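Local atomic coordinates of GCN5-related N-acetyltransferase (PDB entry 4J3G), a protein that probably transfers an acetyl group from acetyl-CoA to an amine, perhaps the N-terminal alanine of a ribosomal protein, as a GNAT-family acetyltransferase. Residues V136-A145 with D177-L185. Residues are numbered along the deposited sequence; the frame is centred on the assembly and turned at random.
Sequences VHVLIAGIEA and DLLFMQKIL. With EDO (1,2-ethanediol), chain G.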
ATOM      1  N   VAL A 136      -7.486  13.435   9.623  1.00 17.40           N
ATOM      2  CA  VAL A 136      -6.651  12.827   8.569  1.00 16.12           C
ATOM      3  C   VAL A 136      -5.746  13.889   7.983  1.00 15.85           C
ATOM      4  O   VAL A 136      -6.182  15.000   7.749  1.00 16.72           O
ATOM      5  CB  VAL A 136      -7.499  12.206   7.459  1.00 15.14           C
ATOM      6  CG1 VAL A 136      -6.618  11.633   6.345  1.00 14.81           C
ATOM      7  CG2 VAL A 136      -8.434  11.124   8.036  1.00 15.38           C
ATOM      8  N   HIS A 137      -4.477  13.563   7.769  1.00 14.67           N
ATOM      9  CA  HIS A 137      -3.568  14.497   7.138  1.00 14.91           C
ATOM     10  C   HIS A 137      -3.556  14.377   5.641  1.00 14.69           C
ATOM     11  O   HIS A 137      -3.512  15.390   4.922  1.00 15.30           O
ATOM     12  CB  HIS A 137      -2.131  14.326   7.695  1.00 14.93           C
ATOM     13  CG  HIS A 137      -1.178  15.384   7.236  1.00 15.50           C
ATOM     14  ND1 HIS A 137      -1.361  16.726   7.519  1.00 16.43           N
ATOM     15  CD2 HIS A 137      -0.093  15.313   6.444  1.00 15.31           C
ATOM     16  CE1 HIS A 137      -0.414  17.429   6.929  1.00 16.58           C
ATOM     17  NE2 HIS A 137       0.385  16.596   6.291  1.00 16.07           N
ATOM     18  N   VAL A 138      -3.488  13.159   5.136  1.00 15.10           N
ATOM     19  CA  VAL A 138      -3.462  12.930   3.690  1.00 14.42           C
ATOM     20  C   VAL A 138      -4.505  11.915   3.294  1.00 14.36           C
ATOM     21  O   VAL A 138      -4.568  10.831   3.883  1.00 14.28           O
ATOM     22  CB  VAL A 138      -2.086  12.383   3.187  1.00 14.61           C
ATOM     23  CG1 VAL A 138      -2.087  12.269   1.662  1.00 15.10           C
ATOM     24  CG2 VAL A 138      -0.964  13.261   3.633  1.00 16.07           C
ATOM     25  N   LEU A 139      -5.301  12.245   2.256  1.00 13.56           N
ATOM     26  CA  LEU A 139      -6.083  11.247   1.523  1.00 13.53           C
ATOM     27  C   LEU A 139      -5.392  10.788   0.244  1.00 12.66           C
ATOM     28  O   LEU A 139      -4.893  11.589  -0.549  1.00 12.02           O
ATOM     29  CB  LEU A 139      -7.487  11.765   1.158  1.00 14.38           C
ATOM     30  CG  LEU A 139      -8.389  12.043   2.385  1.00 15.11           C
ATOM     31  CD1 LEU A 139      -9.566  12.927   1.952  1.00 16.21           C
ATOM     32  CD2 LEU A 139      -8.842  10.743   3.000  1.00 16.00           C
ATOM     33  N   ILE A 140      -5.357   9.485   0.066  1.00 12.04           N
ATOM     34  CA  ILE A 140      -4.812   8.880  -1.146  1.00 12.42           C
ATOM     35  C   ILE A 140      -5.914   8.220  -1.972  1.00 11.65           C
ATOM     36  O   ILE A 140      -6.760   7.520  -1.420  1.00 11.94           O
ATOM     37  CB  ILE A 140      -3.770   7.835  -0.760  1.00 13.50           C
ATOM     38  CG1 ILE A 140      -2.627   8.476   0.036  1.00 15.57           C
ATOM     39  CG2 ILE A 140      -3.185   7.163  -2.002  1.00 14.27           C
ATOM     40  CD1 ILE A 140      -1.773   9.423  -0.769  1.00 17.57           C
ATOM     41  N   ALA A 141      -5.877   8.413  -3.305  1.00 11.75           N
ATOM     42  CA  ALA A 141      -6.728   7.674  -4.239  1.00 11.48           C
ATOM     43  C   ALA A 141      -5.793   6.852  -5.133  1.00 11.34           C
ATOM     44  O   ALA A 141      -4.831   7.371  -5.648  1.00 11.81           O
ATOM     45  CB  ALA A 141      -7.573   8.615  -5.062  1.00 11.84           C
ATOM     46  N   GLY A 142      -6.119   5.560  -5.272  1.00 10.94           N
ATOM     47  CA  GLY A 142      -5.500   4.697  -6.259  1.00 11.18           C
ATOM     48  C   GLY A 142      -6.501   4.433  -7.332  1.00 11.89           C
ATOM     49  O   GLY A 142      -7.570   3.852  -7.075  1.00 14.39           O
ATOM     50  N   ILE A 143      -6.192   4.873  -8.551  1.00 11.78           N
ATOM     51  CA  ILE A 143      -7.125   4.878  -9.645  1.00 12.50           C
ATOM     52  C   ILE A 143      -6.496   4.174 -10.828  1.00 12.86           C
ATOM     53  O   ILE A 143      -5.327   4.375 -11.152  1.00 12.22           O
ATOM     54  CB  ILE A 143      -7.462   6.324 -10.051  1.00 12.80           C
ATOM     55  CG1 ILE A 143      -7.957   7.102  -8.812  1.00 13.25           C
ATOM     56  CG2 ILE A 143      -8.463   6.336 -11.185  1.00 13.25           C
ATOM     57  CD1 ILE A 143      -8.099   8.616  -9.028  1.00 14.41           C
ATOM     58  N   GLU A 144      -7.293   3.342 -11.477  1.00 13.73           N
ATOM     59  CA  GLU A 144      -6.824   2.683 -12.674  1.00 14.88           C
ATOM     60  C   GLU A 144      -6.464   3.786 -13.670  1.00 15.15           C
ATOM     61  O   GLU A 144      -7.253   4.706 -13.895  1.00 14.45           O
ATOM     62  CB  GLU A 144      -7.914   1.773 -13.202  1.00 15.68           C
ATOM     63  CG  GLU A 144      -7.471   0.920 -14.353  1.00 17.98           C
ATOM     64  CD  GLU A 144      -7.695   1.577 -15.678  1.00 19.27           C
ATOM     65  OE1 GLU A 144      -8.816   2.107 -15.908  1.00 21.91           O
ATOM     66  OE2 GLU A 144      -6.766   1.569 -16.484  1.00 20.15           O
ATOM     67  N   ALA A 145      -5.270   3.726 -14.227  1.00 14.43           N
ATOM     68  CA  ALA A 145      -4.683   4.901 -14.875  1.00 15.22           C
ATOM     69  C   ALA A 145      -5.473   5.404 -16.079  1.00 16.40           C
ATOM     70  O   ALA A 145      -5.333   6.595 -16.441  1.00 17.33           O
ATOM     71  CB  ALA A 145      -3.239   4.658 -15.255  1.00 15.43           C
ATOM     72  N   ASP A 177      -2.466  -0.516 -14.660  1.00 14.65           N
ATOM     73  CA  ASP A 177      -1.602   0.526 -14.138  1.00 14.02           C
ATOM     74  C   ASP A 177      -2.319   1.283 -13.052  1.00 13.23           C
ATOM     75  O   ASP A 177      -3.506   1.631 -13.194  1.00 13.47           O
ATOM     76  CB  ASP A 177      -1.187   1.507 -15.271  1.00 15.15           C
ATOM     77  CG  ASP A 177      -0.363   0.855 -16.336  1.00 16.66           C
ATOM     78  OD1 ASP A 177       0.106  -0.317 -16.167  1.00 15.91           O
ATOM     79  OD2 ASP A 177      -0.205   1.536 -17.375  1.00 18.84           O
ATOM     80  N   LEU A 178      -1.625   1.551 -11.943  1.00 12.71           N
ATOM     81  CA  LEU A 178      -2.214   2.246 -10.808  1.00 12.80           C
ATOM     82  C   LEU A 178      -1.702   3.681 -10.710  1.00 13.66           C
ATOM     83  O   LEU A 178      -0.514   3.884 -10.491  1.00 13.48           O
ATOM     84  CB  LEU A 178      -1.913   1.490  -9.523  1.00 14.06           C
ATOM     85  CG  LEU A 178      -2.474   2.081  -8.195  1.00 14.72           C
ATOM     86  CD1 LEU A 178      -3.968   1.953  -8.153  1.00 15.71           C
ATOM     87  CD2 LEU A 178      -1.893   1.394  -6.971  1.00 16.06           C
ATOM     88  N   LEU A 179      -2.594   4.666 -10.819  1.00 12.90           N
ATOM     89  CA  LEU A 179      -2.220   6.054 -10.619  1.00 13.61           C
ATOM     90  C   LEU A 179      -2.583   6.432  -9.199  1.00 13.07           C
ATOM     91  O   LEU A 179      -3.703   6.119  -8.722  1.00 13.99           O
ATOM     92  CB  LEU A 179      -2.986   6.969 -11.577  1.00 14.77           C
ATOM     93  CG  LEU A 179      -2.892   8.447 -11.180  1.00 16.41           C
ATOM     94  CD1 LEU A 179      -1.563   9.098 -11.455  1.00 19.44           C
ATOM     95  CD2 LEU A 179      -3.942   9.224 -11.903  1.00 18.18           C
ATOM     96  N   PHE A 180      -1.613   6.991  -8.470  1.00 12.12           N
ATOM     97  CA  PHE A 180      -1.889   7.536  -7.170  1.00 12.35           C
ATOM     98  C   PHE A 180      -2.124   9.057  -7.285  1.00 11.79           C
ATOM     99  O   PHE A 180      -1.381   9.769  -7.989  1.00 13.44           O
ATOM    100  CB  PHE A 180      -0.728   7.262  -6.197  1.00 12.98           C
ATOM    101  CG  PHE A 180      -0.738   5.896  -5.549  1.00 13.81           C
ATOM    102  CD1 PHE A 180      -1.838   5.425  -4.888  1.00 13.88           C
ATOM    103  CD2 PHE A 180       0.417   5.117  -5.535  1.00 14.00           C
ATOM    104  CE1 PHE A 180      -1.828   4.188  -4.246  1.00 14.40           C
ATOM    105  CE2 PHE A 180       0.426   3.877  -4.910  1.00 14.25           C
ATOM    106  CZ  PHE A 180      -0.702   3.423  -4.257  1.00 13.68           C
ATOM    107  N   MET A 181      -3.163   9.535  -6.590  1.00 11.45           N
ATOM    108  CA  MET A 181      -3.411  10.941  -6.348  1.00 11.26           C
ATOM    109  C   MET A 181      -3.533  11.157  -4.891  1.00 11.38           C
ATOM    110  O   MET A 181      -3.869  10.228  -4.142  1.00 11.32           O
ATOM    111  CB  MET A 181      -4.738  11.431  -7.004  1.00 11.60           C
ATOM    112  CG  MET A 181      -4.797  11.123  -8.483  1.00 11.75           C
ATOM    113  SD  MET A 181      -6.261  11.725  -9.314  1.00 12.98           S
ATOM    114  CE  MET A 181      -5.809  13.432  -9.505  1.00 13.49           C
ATOM    115  N   GLN A 182      -3.318  12.396  -4.476  1.00 11.15           N
ATOM    116  CA  GLN A 182      -3.343  12.706  -3.040  1.00 11.69           C
ATOM    117  C   GLN A 182      -3.935  14.071  -2.839  1.00 12.24           C
ATOM    118  O   GLN A 182      -3.853  14.983  -3.730  1.00 12.57           O
ATOM    119  CB  GLN A 182      -1.937  12.658  -2.387  1.00 12.09           C
ATOM    120  CG  GLN A 182      -1.020  13.796  -2.766  1.00 13.19           C
ATOM    121  CD  GLN A 182       0.288  13.786  -1.990  1.00 13.72           C
ATOM    122  OE1 GLN A 182       1.322  13.702  -2.574  1.00 14.50           O
ATOM    123  NE2 GLN A 182       0.212  13.846  -0.671  1.00 13.07           N
ATOM    124  N   LYS A 183      -4.479  14.234  -1.641  1.00 13.10           N
ATOM    125  CA  LYS A 183      -4.978  15.531  -1.154  1.00 14.49           C
ATOM    126  C   LYS A 183      -4.469  15.724   0.295  1.00 14.89           C
ATOM    127  O   LYS A 183      -4.711  14.894   1.148  1.00 15.68           O
ATOM    128  CB  LYS A 183      -6.506  15.583  -1.185  1.00 15.12           C
ATOM    129  CG  LYS A 183      -7.071  16.970  -0.900  1.00 16.52           C
ATOM    130  CD  LYS A 183      -8.598  17.023  -0.848  1.00 17.63           C
ATOM    131  CE  LYS A 183      -9.103  18.378  -0.321  1.00 19.14           C
ATOM    132  NZ  LYS A 183      -8.728  19.515  -1.202  1.00 19.42           N
ATOM    133  N   ILE A 184      -3.780  16.823   0.560  1.00 16.11           N
ATOM    134  CA  ILE A 184      -3.271  17.099   1.929  1.00 15.73           C
ATOM    135  C   ILE A 184      -4.295  17.986   2.614  1.00 17.71           C
ATOM    136  O   ILE A 184      -4.700  19.026   2.082  1.00 18.10           O
ATOM    137  CB  ILE A 184      -1.859  17.778   1.948  1.00 16.75           C
ATOM    138  CG1 ILE A 184      -0.799  16.845   1.349  1.00 15.91           C
ATOM    139  CG2 ILE A 184      -1.430  18.137   3.379  1.00 16.68           C
ATOM    140  CD1 ILE A 184       0.557  17.481   1.146  1.00 16.40           C
ATOM    141  N   LEU A 185      -4.737  17.566   3.769  1.00 18.33           N
ATOM    142  CA  LEU A 185      -5.782  18.242   4.486  1.00 21.62           C
ATOM    143  C   LEU A 185      -5.152  19.169   5.543  1.00 24.32           C
ATOM    144  O   LEU A 185      -5.815  20.014   6.133  1.00 29.33           O
ATOM    145  CB  LEU A 185      -6.701  17.232   5.137  1.00 21.52           C
ATOM    146  CG  LEU A 185      -7.381  16.220   4.207  1.00 22.03           C
ATOM    147  CD1 LEU A 185      -8.339  15.341   4.981  1.00 21.98           C
ATOM    148  CD2 LEU A 185      -8.121  16.931   3.087  1.00 23.48           C
ATOM    149  OXT LEU A 185      -3.964  19.141   5.806  1.00 25.90           O
TER
HETATM  150  C1  EDO G 203      -8.388   0.487  -8.658  1.00 35.29           C
HETATM  151  O1  EDO G 203      -9.333   1.483  -8.216  1.00 35.04           O
HETATM  152  C2  EDO G 203      -7.317   0.270  -7.606  1.00 35.55           C
HETATM  153  O2  EDO G 203      -7.820  -0.688  -6.706  1.00 38.76           O
HETATM  154  O   HOH W   1      -4.479   0.309 -16.491  1.00 22.70           O
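An antiparallel strand pair in the C-terminal half of a GNAT sheet joins L139, A141 and I143 to K183, M181 and L179, each couple exchanging two backbone hydrogen bonds. Beyond them, L185 N meets H137 O almost straight (2.8 Å, 175°), whereas A145 N reaches D177 O from above the carbonyl plane. On one face of the sheet, I143 CD1 lies 3.6 Å from M181 SD, while A141 and I143 pack on helix 148-156. The other face carries I140, whose CG2 reaches F180 CD1 at 3.6 Å and whose CD1 touches Q182 CB. In the GNAT fold strand 138-144 also pairs in parallel with 103-110, here through V138 and I140; beyond I140 the two probably part, as in relatives, to make the acetyl-CoA cleft, while 174-184 stays paired. The anti first torsion of L178 (chi1 -180°) carries CD1 over the backbone of G142, 3.6 Å from its C. F180 brings its ring edge, in plane, to A141 O. Near the chain end, I184 CG2 covers one face of the H137 imidazole in a CH-pi contact; W175 of the second subunit stacks on this ring, and Q167 and K166 there hydrogen-bond H137 NE2 and Q182 OE1. At the far end, E144 OE2 accepts from G146 N and from a water that in turn accepts from D177 N.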